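Local coordinates for protein cytidylyltransferase (Leptospira borgpetersenii serovar Hardjo-bovis, PDB 6OEW) that probably transfers a cytidylyl group from CTP to an acceptor, as a metal-dependent nucleotidyltransferase with a GT-A type fold, at residues G39-R44 with P110-K115; V55-E60 with I87-D92; T59-D64 with G81-L86; K211-Y216 with P235-N240. One frame throughout, in Å; residues are numbered along the deposited sequence. Where two conformers were deposited one is given.

All four contacts lie in one Rossmann-like GT-A domain with a mixed sheet at its core. Contacts 2 and 3 are neighbours, centres 8 Å apart, sharing Thr59 and Glu60 at the end of strand 54-59; along the chain both are nested inside the loop that contact 1 closes. Contact 1 ties helix 37-45 to the turn just after Asp108, a magnesium-binding residue, and its centre is about 19 Å from that of contact 2, which it touches through Leu42 and Val56. Contact 4 follows later, its centre 17 Å from that of contact 1 and 32 Å from those of contacts 2 and 3; Ile214 packs on Phe40 and Leu111, joining helix 204-214 to helix 37-45 and the 110-115 turn.

Contact 1 of 4, residues G39-R44 with P110-K115; sequences GFMLER and PLIDSK. With EDO (1,2-ethanediol), chain D.
Arg44, near the end of helix 37-45, reaches over to the backbone carbonyls of Leu111 and Ile112, in the turn that leads from the metal-binding Asp108 to helix 114-126 of this GT-A domain. Arg44 NE gives its proton to Ile112 O at 2.8 Å, coming from above the carbonyl plane with an N-H...O angle of 142°. NH2 adds two weak bonds, one to the same oxygen and one to Leu111 O at 3.0 Å. The bend at chi3 (64°) turns the guanidinium onto these carbonyls, while NH1 bonds to Phe222 O, so the group is gripped from more than one side. Pro110 O is different: buried and without a hydrogen-bond partner in the model, it is surrounded by carbon, namely Met41 CA (3.5 Å, a CA-H...O contact), Arg44 CD and the edge of the Phe40 ring at CD2. Apolar contacts flank the polar centre, with Met41 CG against Ile112 CG2 and Phe40 CE2 against Leu111 CD2. At the start of helix 114-126, Asp113 OD1 caps Lys115 N, and its OD2 takes a bond from Tyr224 N. A 1,2-ethanediol, probably from the crystallisation liquor, bridges the two segments: its O2 donates to Arg44 O at 2.8 Å and accepts from Ser114 N at 3.0 Å, while its O1 donates to Ser114 OG at 2.7 Å.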
loop_
_atom_site.group_PDB
_atom_site.type_symbol
_atom_site.label_atom_id
_atom_site.label_comp_id
_atom_site.label_asym_id
_atom_site.label_seq_id
_atom_site.Cartn_x
_atom_site.Cartn_y
_atom_site.Cartn_z
ATOM N N GLY A 39 9.407 5.258 -6.542
ATOM C CA GLY A 39 10.716 4.632 -6.344
ATOM C C GLY A 39 11.127 4.562 -4.880
ATOM O O GLY A 39 11.689 3.558 -4.420
ATOM N N PHE A 40 10.853 5.627 -4.128
ATOM C CA PHE A 40 11.100 5.623 -2.690
ATOM C C PHE A 40 10.368 4.477 -2.004
ATOM O O PHE A 40 10.937 3.787 -1.141
ATOM C CB PHE A 40 10.656 6.965 -2.106
ATOM C CG PHE A 40 11.316 7.310 -0.813
ATOM C CD1 PHE A 40 12.362 8.228 -0.783
ATOM C CD2 PHE A 40 10.900 6.725 0.377
ATOM C CE1 PHE A 40 12.982 8.568 0.408
ATOM C CE2 PHE A 40 11.534 7.062 1.585
ATOM C CZ PHE A 40 12.573 7.971 1.594
ATOM N N MET A 41 9.095 4.283 -2.351
ATOM C CA MET A 41 8.307 3.190 -1.787
ATOM C C MET A 41 8.938 1.835 -2.090
ATOM O O MET A 41 9.069 0.982 -1.202
ATOM C CB MET A 41 6.884 3.245 -2.333
ATOM C CG MET A 41 5.915 2.322 -1.595
ATOM S SD MET A 41 4.307 2.319 -2.411
ATOM C CE MET A 41 3.415 1.159 -1.347
ATOM N N LEU A 42 9.335 1.627 -3.343
ATOM C CA LEU A 42 9.946 0.364 -3.727
ATOM C C LEU A 42 11.241 0.128 -2.955
ATOM O O LEU A 42 11.496 -0.987 -2.493
ATOM C CB LEU A 42 10.176 0.344 -5.238
ATOM C CG LEU A 42 8.903 0.373 -6.107
ATOM C CD1 LEU A 42 9.248 0.365 -7.588
ATOM C CD2 LEU A 42 7.996 -0.813 -5.790
ATOM N N GLU A 43 12.050 1.174 -2.764
ATOM C CA GLU A 43 13.275 1.016 -1.979
ATOM C C GLU A 43 12.970 0.623 -0.536
ATOM O O GLU A 43 13.692 -0.191 0.056
ATOM C CB GLU A 43 14.102 2.300 -2.018
ATOM C CG GLU A 43 14.729 2.560 -3.366
ATOM C CD GLU A 43 15.770 3.644 -3.309
ATOM O OE1 GLU A 43 16.589 3.649 -2.371
ATOM O OE2 GLU A 43 15.756 4.511 -4.199
ATOM N N ARG A 44 11.896 1.176 0.043
ATOM C CA ARG A 44 11.507 0.796 1.399
ATOM C C ARG A 44 11.021 -0.649 1.463
ATOM O O ARG A 44 11.271 -1.354 2.452
ATOM C CB ARG A 44 10.446 1.766 1.915
ATOM C CG ARG A 44 11.080 3.101 2.315
ATOM C CD ARG A 44 10.075 4.095 2.859
ATOM N NE ARG A 44 9.434 3.673 4.110
ATOM C CZ ARG A 44 9.984 3.748 5.320
ATOM N NH1 ARG A 44 11.226 4.196 5.493
ATOM N NH2 ARG A 44 9.280 3.368 6.380
ATOM N N PRO A 110 4.081 6.074 0.143
ATOM C CA PRO A 110 5.526 5.944 -0.088
ATOM C C PRO A 110 6.347 5.639 1.155
ATOM O O PRO A 110 7.482 5.173 0.998
ATOM C CB PRO A 110 5.902 7.311 -0.663
ATOM C CG PRO A 110 4.886 8.242 -0.060
ATOM C CD PRO A 110 3.619 7.449 -0.136
ATOM N N LEU A 111 5.856 5.916 2.369
ATOM C CA LEU A 111 6.624 5.666 3.588
ATOM C C LEU A 111 6.230 4.365 4.265
ATOM O O LEU A 111 6.554 4.170 5.447
ATOM C CB LEU A 111 6.490 6.821 4.581
ATOM C CG LEU A 111 6.872 8.198 4.011
ATOM C CD1 LEU A 111 6.934 9.245 5.090
ATOM C CD2 LEU A 111 8.192 8.155 3.258
ATOM N N ILE A 112 5.548 3.475 3.536
ATOM C CA ILE A 112 5.164 2.172 4.070
ATOM C C ILE A 112 6.359 1.515 4.751
ATOM O O ILE A 112 7.500 1.628 4.288
ATOM C CB ILE A 112 4.601 1.306 2.929
ATOM C CG1 ILE A 112 3.822 0.114 3.488
ATOM C CG2 ILE A 112 5.716 0.923 1.905
ATOM C CD1 ILE A 112 2.400 0.470 3.901
ATOM N N ASP A 113 6.098 0.852 5.878
ATOM C CA ASP A 113 7.143 0.273 6.726
ATOM C C ASP A 113 7.155 -1.237 6.509
ATOM O O ASP A 113 6.146 -1.913 6.753
ATOM C CB ASP A 113 6.906 0.625 8.199
ATOM C CG ASP A 113 8.003 0.081 9.146
ATOM O OD1 ASP A 113 8.605 -0.972 8.866
ATOM O OD2 ASP A 113 8.250 0.700 10.194
ATOM N N SER A 114 8.284 -1.759 6.024
ATOM C CA SER A 114 8.327 -3.178 5.689
ATOM C C SER A 114 8.258 -4.053 6.938
ATOM O O SER A 114 7.820 -5.213 6.853
ATOM C CB SER A 114 9.581 -3.480 4.863
ATOM O OG SER A 114 10.754 -3.423 5.677
ATOM N N LYS A 115 8.646 -3.524 8.107
ATOM C CA LYS A 115 8.587 -4.334 9.324
ATOM C C LYS A 115 7.146 -4.591 9.743
ATOM O O LYS A 115 6.809 -5.694 10.194
ATOM C CB LYS A 115 9.375 -3.662 10.463
HETATM C C1 EDO D . 12.415 -0.182 6.645
HETATM O O1 EDO D . 12.097 -1.531 7.024
HETATM C C2 EDO D . 11.199 0.512 6.020
HETATM O O2 EDO D . 10.675 -0.295 4.953
#

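Contact 2 of 4, residues V55-E60 with I87-D92; sequences VVLTTE and IQRYLD
Leu57 and Arg89 bury most of the surface here, with Tyr90 next. The leucine points from strand 54-59 toward helix 86-96, and its CD2 sits over the middle of the Tyr90 ring, 3.6 Å from the centroid and 7° off the ring normal: a CH-pi contact made almost perpendicular to the face. Beside it, Leu57 CB packs on Arg89 CD at 3.6 Å. Arg89 leaves the helix with CG anti to the backbone N, and the bend at chi3 (-61°) turns the guanidinium toward the carbonyls of Leu57 and Thr58. NH1 makes a weak bond to Leu57 O at 2.9 Å, near the guanidinium plane, while Thr58 O lies over one face and Thr59 CG2 is 3.8 Å from NH2. The firmer polar partner of Arg89 is Ser82 O, which takes the NE proton; Tyr90 OH likewise bonds to Leu14 O. The arginine thus links the helix to the strand end and to the loop after strand 77-81. The axes of 55-59 and 87-92 come within 9.2 Å, their N-to-C directions 141° apart, as a helix packed on the face of the central sheet. Strand 54-59 lies between strands 11-16 and 77-81, and helix 86-96, on its side turned away from the strand, meets helix 153-162 through Leu91.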
loop_
_atom_site.group_PDB
_atom_site.type_symbol
_atom_site.label_atom_id
_atom_site.label_comp_id
_atom_site.label_asym_id
_atom_site.label_seq_id
_atom_site.Cartn_x
_atom_site.Cartn_y
_atom_site.Cartn_z
ATOM N N VAL A 55 5.482 -6.786 -7.116
ATOM C CA VAL A 55 5.037 -6.478 -8.472
ATOM C C VAL A 55 4.294 -5.150 -8.427
ATOM O O VAL A 55 3.463 -4.932 -7.535
ATOM C CB VAL A 55 4.124 -7.578 -9.053
ATOM C CG1 VAL A 55 3.922 -7.368 -10.571
ATOM C CG2 VAL A 55 4.672 -9.013 -8.718
ATOM N N VAL A 56 4.590 -4.264 -9.378
ATOM C CA VAL A 56 3.802 -3.051 -9.565
ATOM C C VAL A 56 2.718 -3.343 -10.594
ATOM O O VAL A 56 3.001 -3.811 -11.710
ATOM C CB VAL A 56 4.683 -1.869 -10.007
ATOM C CG1 VAL A 56 3.819 -0.661 -10.414
ATOM C CG2 VAL A 56 5.661 -1.472 -8.902
ATOM N N LEU A 57 1.471 -3.087 -10.215
ATOM C CA LEU A 57 0.314 -3.336 -11.056
ATOM C C LEU A 57 -0.174 -1.979 -11.545
ATOM O O LEU A 57 -0.655 -1.171 -10.747
ATOM C CB LEU A 57 -0.794 -4.033 -10.289
ATOM C CG LEU A 57 -0.752 -5.555 -10.094
ATOM C CD1 LEU A 57 0.586 -5.992 -9.488
ATOM C CD2 LEU A 57 -1.926 -5.934 -9.218
ATOM N N THR A 58 -0.103 -1.747 -12.852
ATOM C CA THR A 58 -0.519 -0.447 -13.371
ATOM C C THR A 58 -1.432 -0.672 -14.578
ATOM O O THR A 58 -1.916 -1.792 -14.786
ATOM C CB THR A 58 0.722 0.405 -13.693
ATOM O OG1 THR A 58 0.338 1.765 -13.988
ATOM C CG2 THR A 58 1.513 -0.190 -14.868
ATOM N N THR A 59 -1.731 0.371 -15.352
ATOM C CA THR A 59 -2.627 0.221 -16.489
ATOM C C THR A 59 -1.829 0.070 -17.778
ATOM O O THR A 59 -0.609 0.232 -17.809
ATOM C CB THR A 59 -3.587 1.418 -16.647
ATOM O OG1 THR A 59 -2.935 2.417 -17.433
ATOM C CG2 THR A 59 -3.959 2.023 -15.281
ATOM N N GLU A 60 -2.555 -0.193 -18.853
ATOM C CA GLU A 60 -1.996 -0.310 -20.193
ATOM C C GLU A 60 -1.940 1.021 -20.928
ATOM O O GLU A 60 -1.501 1.055 -22.087
ATOM C CB GLU A 60 -2.817 -1.304 -21.018
ATOM C CG GLU A 60 -2.885 -2.701 -20.376
ATOM C CD GLU A 60 -3.549 -3.729 -21.284
ATOM O OE1 GLU A 60 -4.494 -4.424 -20.837
ATOM O OE2 GLU A 60 -3.120 -3.838 -22.446
ATOM N N ILE A 87 -10.134 -5.511 -9.189
ATOM C CA ILE A 87 -10.263 -6.931 -8.882
ATOM C C ILE A 87 -9.673 -7.754 -10.018
ATOM O O ILE A 87 -8.914 -8.707 -9.785
ATOM C CB ILE A 87 -11.729 -7.299 -8.598
ATOM C CG1 ILE A 87 -12.179 -6.688 -7.265
ATOM C CG2 ILE A 87 -11.898 -8.843 -8.530
ATOM C CD1 ILE A 87 -13.628 -7.055 -6.899
ATOM N N GLN A 88 -9.977 -7.376 -11.267
ATOM C CA GLN A 88 -9.419 -8.104 -12.406
ATOM C C GLN A 88 -7.913 -7.902 -12.498
ATOM O O GLN A 88 -7.179 -8.849 -12.802
ATOM C CB GLN A 88 -10.079 -7.684 -13.721
ATOM C CG GLN A 88 -9.564 -8.503 -14.926
ATOM C CD GLN A 88 -9.866 -7.866 -16.292
ATOM O OE1 GLN A 88 -9.096 -7.037 -16.805
ATOM N NE2 GLN A 88 -10.985 -8.265 -16.887
ATOM N N ARG A 89 -7.435 -6.677 -12.270
ATOM C CA ARG A 89 -5.994 -6.434 -12.339
ATOM C C ARG A 89 -5.245 -7.265 -11.299
ATOM O O ARG A 89 -4.192 -7.848 -11.602
ATOM C CB ARG A 89 -5.683 -4.952 -12.144
ATOM C CG ARG A 89 -4.312 -4.551 -12.704
ATOM C CD ARG A 89 -3.789 -3.222 -12.143
ATOM N NE ARG A 89 -4.689 -2.112 -12.465
ATOM C CZ ARG A 89 -4.547 -0.888 -11.969
ATOM N NH1 ARG A 89 -3.525 -0.617 -11.142
ATOM N NH2 ARG A 89 -5.419 0.067 -12.311
ATOM N N TYR A 90 -5.771 -7.331 -10.066
ATOM C CA TYR A 90 -5.102 -8.109 -9.018
ATOM C C TYR A 90 -5.252 -9.600 -9.258
ATOM O O TYR A 90 -4.336 -10.381 -8.960
ATOM C CB TYR A 90 -5.658 -7.761 -7.642
ATOM C CG TYR A 90 -4.896 -6.668 -6.967
ATOM C CD1 TYR A 90 -5.112 -5.338 -7.318
ATOM C CD2 TYR A 90 -3.939 -6.957 -5.993
ATOM C CE1 TYR A 90 -4.407 -4.322 -6.717
ATOM C CE2 TYR A 90 -3.226 -5.947 -5.383
ATOM C CZ TYR A 90 -3.462 -4.631 -5.760
ATOM O OH TYR A 90 -2.743 -3.626 -5.151
ATOM N N LEU A 91 -6.410 -10.026 -9.760
ATOM C CA LEU A 91 -6.601 -11.450 -10.010
ATOM C C LEU A 91 -5.713 -11.909 -11.165
ATOM O O LEU A 91 -5.064 -12.957 -11.082
ATOM C CB LEU A 91 -8.081 -11.736 -10.282
ATOM C CG LEU A 91 -8.543 -13.186 -10.310
ATOM C CD1 LEU A 91 -8.080 -13.917 -9.065
ATOM C CD2 LEU A 91 -10.049 -13.255 -10.442
ATOM N N ASP A 92 -5.645 -11.114 -12.240
ATOM C CA ASP A 92 -4.732 -11.417 -13.342
ATOM C C ASP A 92 -3.287 -11.538 -12.841
ATOM O O ASP A 92 -2.578 -12.505 -13.154
ATOM C CB ASP A 92 -4.801 -10.320 -14.413
ATOM C CG ASP A 92 -6.054 -10.372 -15.297
ATOM O OD1 ASP A 92 -6.840 -11.328 -15.243
ATOM O OD2 ASP A 92 -6.244 -9.395 -16.067
#

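Contact 3 of 4, residues T59-D64 with G81-L86; sequences TEENID and GSANDL
Thr59 and Gly81 come together where two neighbouring parallel strands end, their CA atoms 4.9 Å apart. Glu60 N reaches Gly81 O only by a weak bond of 3.5 Å, and a water links the same two atoms, accepting from Glu60 N at 2.8 Å and donating to Gly81 O at 2.9 Å. Thr59 CA also touches that oxygen at 3.3 Å, a CA-H...O contact with 151° at the hydrogen. Beyond this point the chains part, each into a turn. Among the side chains, Thr59 CG2 rests on Ala83, 3.8 Å from its CA. Glu60 CG lies beside the Gly81 backbone, near its O and N, and Glu60 OE1 approaches Gly81 CA. With Thr59 OG1 placed between the backbone N and the carbonyl carbon (chi1 87°), the hydroxyl faces its own loop: it accepts from Glu61 N in an ST turn and donates to Asp64 OD2 at 2.7 Å, using the anti lone pair of that oxygen. On the other segment, Ser82 OG accepts from Asp85 N, an ST motif just ahead of helix 86-96, whose N-cap is Asp85. Both loops follow the C-terminal ends of parallel strands and lead into helices, the strand-loop-helix connection of a Rossmann-like alpha/beta fold.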
loop_
_atom_site.group_PDB
_atom_site.type_symbol
_atom_site.label_atom_id
_atom_site.label_comp_id
_atom_site.label_asym_id
_atom_site.label_seq_id
_atom_site.Cartn_x
_atom_site.Cartn_y
_atom_site.Cartn_z
ATOM N N THR A 59 -1.731 0.371 -15.352
ATOM C CA THR A 59 -2.627 0.221 -16.489
ATOM C C THR A 59 -1.829 0.070 -17.778
ATOM O O THR A 59 -0.609 0.232 -17.809
ATOM C CB THR A 59 -3.587 1.418 -16.647
ATOM O OG1 THR A 59 -2.935 2.417 -17.433
ATOM C CG2 THR A 59 -3.959 2.023 -15.281
ATOM N N GLU A 60 -2.555 -0.193 -18.853
ATOM C CA GLU A 60 -1.996 -0.310 -20.193
ATOM C C GLU A 60 -1.940 1.021 -20.928
ATOM O O GLU A 60 -1.501 1.055 -22.087
ATOM C CB GLU A 60 -2.817 -1.304 -21.018
ATOM C CG GLU A 60 -2.885 -2.701 -20.376
ATOM C CD GLU A 60 -3.549 -3.729 -21.284
ATOM O OE1 GLU A 60 -4.494 -4.424 -20.837
ATOM O OE2 GLU A 60 -3.120 -3.838 -22.446
ATOM N N GLU A 61 -2.382 2.100 -20.293
ATOM C CA GLU A 61 -2.374 3.394 -20.957
ATOM C C GLU A 61 -0.944 3.897 -21.114
ATOM O O GLU A 61 -0.067 3.629 -20.286
ATOM C CB GLU A 61 -3.231 4.391 -20.179
ATOM C CG GLU A 61 -4.713 4.027 -20.235
ATOM C CD GLU A 61 -5.600 4.966 -19.446
ATOM O OE1 GLU A 61 -5.140 6.058 -19.044
ATOM O OE2 GLU A 61 -6.777 4.606 -19.237
ATOM N N ASN A 62 -0.717 4.627 -22.213
ATOM C CA ASN A 62 0.628 5.098 -22.547
ATOM C C ASN A 62 1.266 5.891 -21.410
ATOM O O ASN A 62 2.488 5.819 -21.218
ATOM C CB ASN A 62 0.580 5.936 -23.827
ATOM C CG ASN A 62 0.438 5.068 -25.080
ATOM O OD1 ASN A 62 0.907 3.924 -25.121
ATOM N ND2 ASN A 62 -0.209 5.606 -26.095
ATOM N N ILE A 63 0.471 6.628 -20.634
ATOM C CA ILE A 63 1.063 7.462 -19.594
ATOM C C ILE A 63 1.752 6.602 -18.552
ATOM O O ILE A 63 2.695 7.047 -17.889
ATOM C CB ILE A 63 0.010 8.385 -18.941
ATOM C CG1 ILE A 63 0.694 9.318 -17.946
ATOM C CG2 ILE A 63 -1.078 7.578 -18.247
ATOM C CD1 ILE A 63 0.337 10.712 -18.091
ATOM N N ASP A 64 1.319 5.364 -18.406
ATOM C CA ASP A 64 1.880 4.506 -17.381
ATOM C C ASP A 64 3.119 3.771 -17.859
ATOM O O ASP A 64 3.645 2.920 -17.123
ATOM C CB ASP A 64 0.813 3.544 -16.888
ATOM C CG ASP A 64 -0.136 4.216 -15.912
ATOM O OD1 ASP A 64 0.359 4.913 -14.995
ATOM O OD2 ASP A 64 -1.354 4.064 -16.065
ATOM N N GLY A 81 -2.573 -3.954 -16.730
ATOM C CA GLY A 81 -3.915 -4.483 -16.945
ATOM C C GLY A 81 -4.985 -3.430 -16.777
ATOM O O GLY A 81 -4.766 -2.249 -17.085
ATOM N N SER A 82 -6.137 -3.850 -16.252
ATOM C CA SER A 82 -7.352 -3.043 -16.312
ATOM C C SER A 82 -7.194 -1.732 -15.552
ATOM O O SER A 82 -6.700 -1.704 -14.431
ATOM C CB SER A 82 -8.533 -3.821 -15.734
ATOM O OG SER A 82 -9.690 -3.004 -15.628
ATOM N N ALA A 83 -7.672 -0.636 -16.162
ATOM C CA ALA A 83 -7.547 0.658 -15.498
ATOM C C ALA A 83 -8.469 0.762 -14.283
ATOM O O ALA A 83 -8.034 1.165 -13.195
ATOM C CB ALA A 83 -7.827 1.792 -16.502
ATOM N N ASN A 84 -9.753 0.418 -14.446
ATOM C CA ASN A 84 -10.740 0.620 -13.387
ATOM C C ASN A 84 -11.220 -0.655 -12.707
ATOM O O ASN A 84 -11.908 -0.569 -11.679
ATOM C CB ASN A 84 -11.966 1.359 -13.934
ATOM C CG ASN A 84 -11.607 2.680 -14.567
ATOM O OD1 ASN A 84 -12.056 2.998 -15.671
ATOM N ND2 ASN A 84 -10.785 3.459 -13.872
ATOM N N ASP A 85 -10.902 -1.829 -13.237
ATOM C CA ASP A 85 -11.320 -3.069 -12.588
ATOM C C ASP A 85 -10.103 -3.606 -11.851
ATOM O O ASP A 85 -9.321 -4.394 -12.385
ATOM C CB ASP A 85 -11.895 -4.054 -13.601
ATOM C CG ASP A 85 -12.515 -5.279 -12.939
ATOM O OD1 ASP A 85 -12.141 -5.627 -11.804
ATOM O OD2 ASP A 85 -13.362 -5.920 -13.580
ATOM N N LEU A 86 -9.940 -3.151 -10.600
ATOM C CA LEU A 86 -8.790 -3.554 -9.803
ATOM C C LEU A 86 -8.909 -5.000 -9.352
ATOM O O LEU A 86 -7.889 -5.653 -9.114
ATOM C CB LEU A 86 -8.631 -2.630 -8.591
ATOM C CG LEU A 86 -7.852 -1.321 -8.853
ATOM C CD1 LEU A 86 -6.361 -1.623 -9.110
ATOM C CD2 LEU A 86 -8.464 -0.481 -9.979
HETATM O O HOH W 1 -5.377 -0.194 -19.080
#

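Contact 4 of 4, residues K211-Y216 with P235-N240; sequences KSCISY and PSIIQN
Ser212, late in helix 204-214, points at the 235-240 segment and sets its CB 4.0 Å from Ile237 CG2. Its hydroxyl bonds back to Glu208 O, one turn earlier in the helix. Next comes Cys213, whose SG meets the same Ile237 methyl at 3.6 Å. In Ile237, chi1 of -72° puts CG2 anti to the backbone N, where it meets Cys213, and CG1 beside that N, from where CD1 reaches the tyrosine. Ser215 then turns its hydroxyl back to Ser212 O, a bond of 2.7 Å from Ser215 OG. Tyr216 closes the segment. Its ring is met over one face by Ile237 CD1, 3.9 Å from the centroid and 29° off the normal, a CH-pi contact shifted toward CE2, which is 3.5 Å from the methyl carbon. The same ring has Ser212 O at its edge, in plane. Ile237 thus touches the sulfur through CG2 and the ring through CD1, and Val230 of helix 224-233 also packs against both Ile237 and Tyr216. This is plain helix-to-loop packing away from the annotated metal site: a short 3-10 segment after helix 224-233 folds back on the C-terminal end of helix 204-214.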
loop_
_atom_site.group_PDB
_atom_site.type_symbol
_atom_site.label_atom_id
_atom_site.label_comp_id
_atom_site.label_asym_id
_atom_site.label_seq_id
_atom_site.Cartn_x
_atom_site.Cartn_y
_atom_site.Cartn_z
ATOM N N LYS A 211 7.842 15.396 2.226
ATOM C CA LYS A 211 9.194 15.867 1.947
ATOM C C LYS A 211 9.891 16.300 3.226
ATOM O O LYS A 211 11.087 16.042 3.413
ATOM C CB LYS A 211 9.146 17.008 0.930
ATOM C CG LYS A 211 9.080 16.486 -0.498
ATOM C CD LYS A 211 8.804 17.609 -1.546
ATOM C CE LYS A 211 9.331 18.970 -1.198
ATOM N NZ LYS A 211 8.983 20.011 -2.274
ATOM N N SER A 212 9.157 16.946 4.127
ATOM C CA SER A 212 9.758 17.342 5.392
ATOM C C SER A 212 10.119 16.120 6.236
ATOM O O SER A 212 11.206 16.065 6.823
ATOM C CB SER A 212 8.809 18.275 6.132
ATOM O OG SER A 212 8.720 19.502 5.438
ATOM N N CYS A 213 9.237 15.119 6.263
ATOM C CA CYS A 213 9.486 13.881 6.992
ATOM C C CYS A 213 10.833 13.275 6.637
ATOM O O CYS A 213 11.663 13.011 7.519
ATOM C CB CYS A 213 8.390 12.857 6.685
ATOM S SG CYS A 213 6.843 13.112 7.520
ATOM N N ILE A 214 11.039 12.972 5.351
ATOM C CA ILE A 214 12.223 12.204 4.999
ATOM C C ILE A 214 13.486 13.012 5.228
ATOM O O ILE A 214 14.572 12.427 5.338
ATOM C CB ILE A 214 12.182 11.679 3.556
ATOM C CG1 ILE A 214 12.089 12.829 2.558
ATOM C CG2 ILE A 214 11.017 10.700 3.359
ATOM C CD1 ILE A 214 12.198 12.351 1.140
ATOM N N SER A 215 13.374 14.338 5.350
ATOM C CA SER A 215 14.561 15.163 5.543
ATOM C C SER A 215 15.208 14.958 6.911
ATOM O O SER A 215 16.350 15.379 7.099
ATOM C CB SER A 215 14.224 16.647 5.326
ATOM O OG SER A 215 13.571 17.223 6.443
ATOM N N TYR A 216 14.536 14.296 7.850
ATOM C CA TYR A 216 15.112 14.042 9.168
ATOM C C TYR A 216 15.823 12.707 9.258
ATOM O O TYR A 216 16.327 12.363 10.328
ATOM C CB TYR A 216 14.037 14.097 10.251
ATOM C CG TYR A 216 13.540 15.487 10.514
ATOM C CD1 TYR A 216 13.939 16.183 11.649
ATOM C CD2 TYR A 216 12.690 16.114 9.619
ATOM C CE1 TYR A 216 13.491 17.459 11.889
ATOM C CE2 TYR A 216 12.240 17.389 9.849
ATOM C CZ TYR A 216 12.640 18.057 10.985
ATOM O OH TYR A 216 12.190 19.335 11.217
ATOM N N PRO A 235 6.654 19.186 15.388
ATOM C CA PRO A 235 5.258 19.216 14.923
ATOM C C PRO A 235 5.058 19.991 13.628
ATOM O O PRO A 235 4.096 19.708 12.901
ATOM C CB PRO A 235 4.510 19.865 16.098
ATOM C CG PRO A 235 5.556 20.641 16.836
ATOM C CD PRO A 235 6.808 19.820 16.708
ATOM N N SER A 236 5.942 20.940 13.297
ATOM C CA SER A 236 5.794 21.730 12.074
ATOM C C SER A 236 6.119 20.947 10.807
ATOM O O SER A 236 5.967 21.486 9.705
ATOM C CB SER A 236 6.670 22.984 12.145
ATOM O OG SER A 236 7.998 22.723 11.719
ATOM N N ILE A 237 6.574 19.701 10.924
ATOM C CA ILE A 237 6.646 18.837 9.750
ATOM C C ILE A 237 5.279 18.738 9.086
ATOM O O ILE A 237 5.173 18.687 7.851
ATOM C CB ILE A 237 7.183 17.450 10.145
ATOM C CG1 ILE A 237 8.681 17.544 10.457
ATOM C CG2 ILE A 237 6.882 16.404 9.050
ATOM C CD1 ILE A 237 9.228 16.290 11.134
ATOM N N ILE A 238 4.217 18.718 9.890
ATOM C CA ILE A 238 2.861 18.476 9.399
ATOM C C ILE A 238 2.372 19.745 8.706
ATOM O O ILE A 238 2.162 20.773 9.354
ATOM C CB ILE A 238 1.920 18.059 10.537
ATOM C CG1 ILE A 238 2.405 16.750 11.163
ATOM C CG2 ILE A 238 0.515 17.849 10.019
ATOM C CD1 ILE A 238 2.364 15.597 10.188
ATOM N N GLN A 239 2.191 19.668 7.384
ATOM C CA GLN A 239 1.754 20.803 6.567
ATOM C C GLN A 239 0.442 20.527 5.839
ATOM O O GLN A 239 0.006 21.356 5.026
ATOM C CB GLN A 239 2.838 21.183 5.549
ATOM C CG GLN A 239 4.029 21.926 6.137
ATOM C CD GLN A 239 5.351 21.522 5.491
ATOM O OE1 GLN A 239 5.982 20.549 5.904
ATOM N NE2 GLN A 239 5.775 22.272 4.481
ATOM N N ASN A 240 -0.190 19.382 6.101
ATOM C CA ASN A 240 -1.463 19.008 5.497
ATOM C C ASN A 240 -2.585 19.001 6.524
ATOM O O ASN A 240 -3.648 18.420 6.286
ATOM C CB ASN A 240 -1.356 17.636 4.827
ATOM C CG ASN A 240 -0.950 16.533 5.816
ATOM O OD1 ASN A 240 -0.787 16.776 7.027
ATOM N ND2 ASN A 240 -0.796 15.315 5.301
#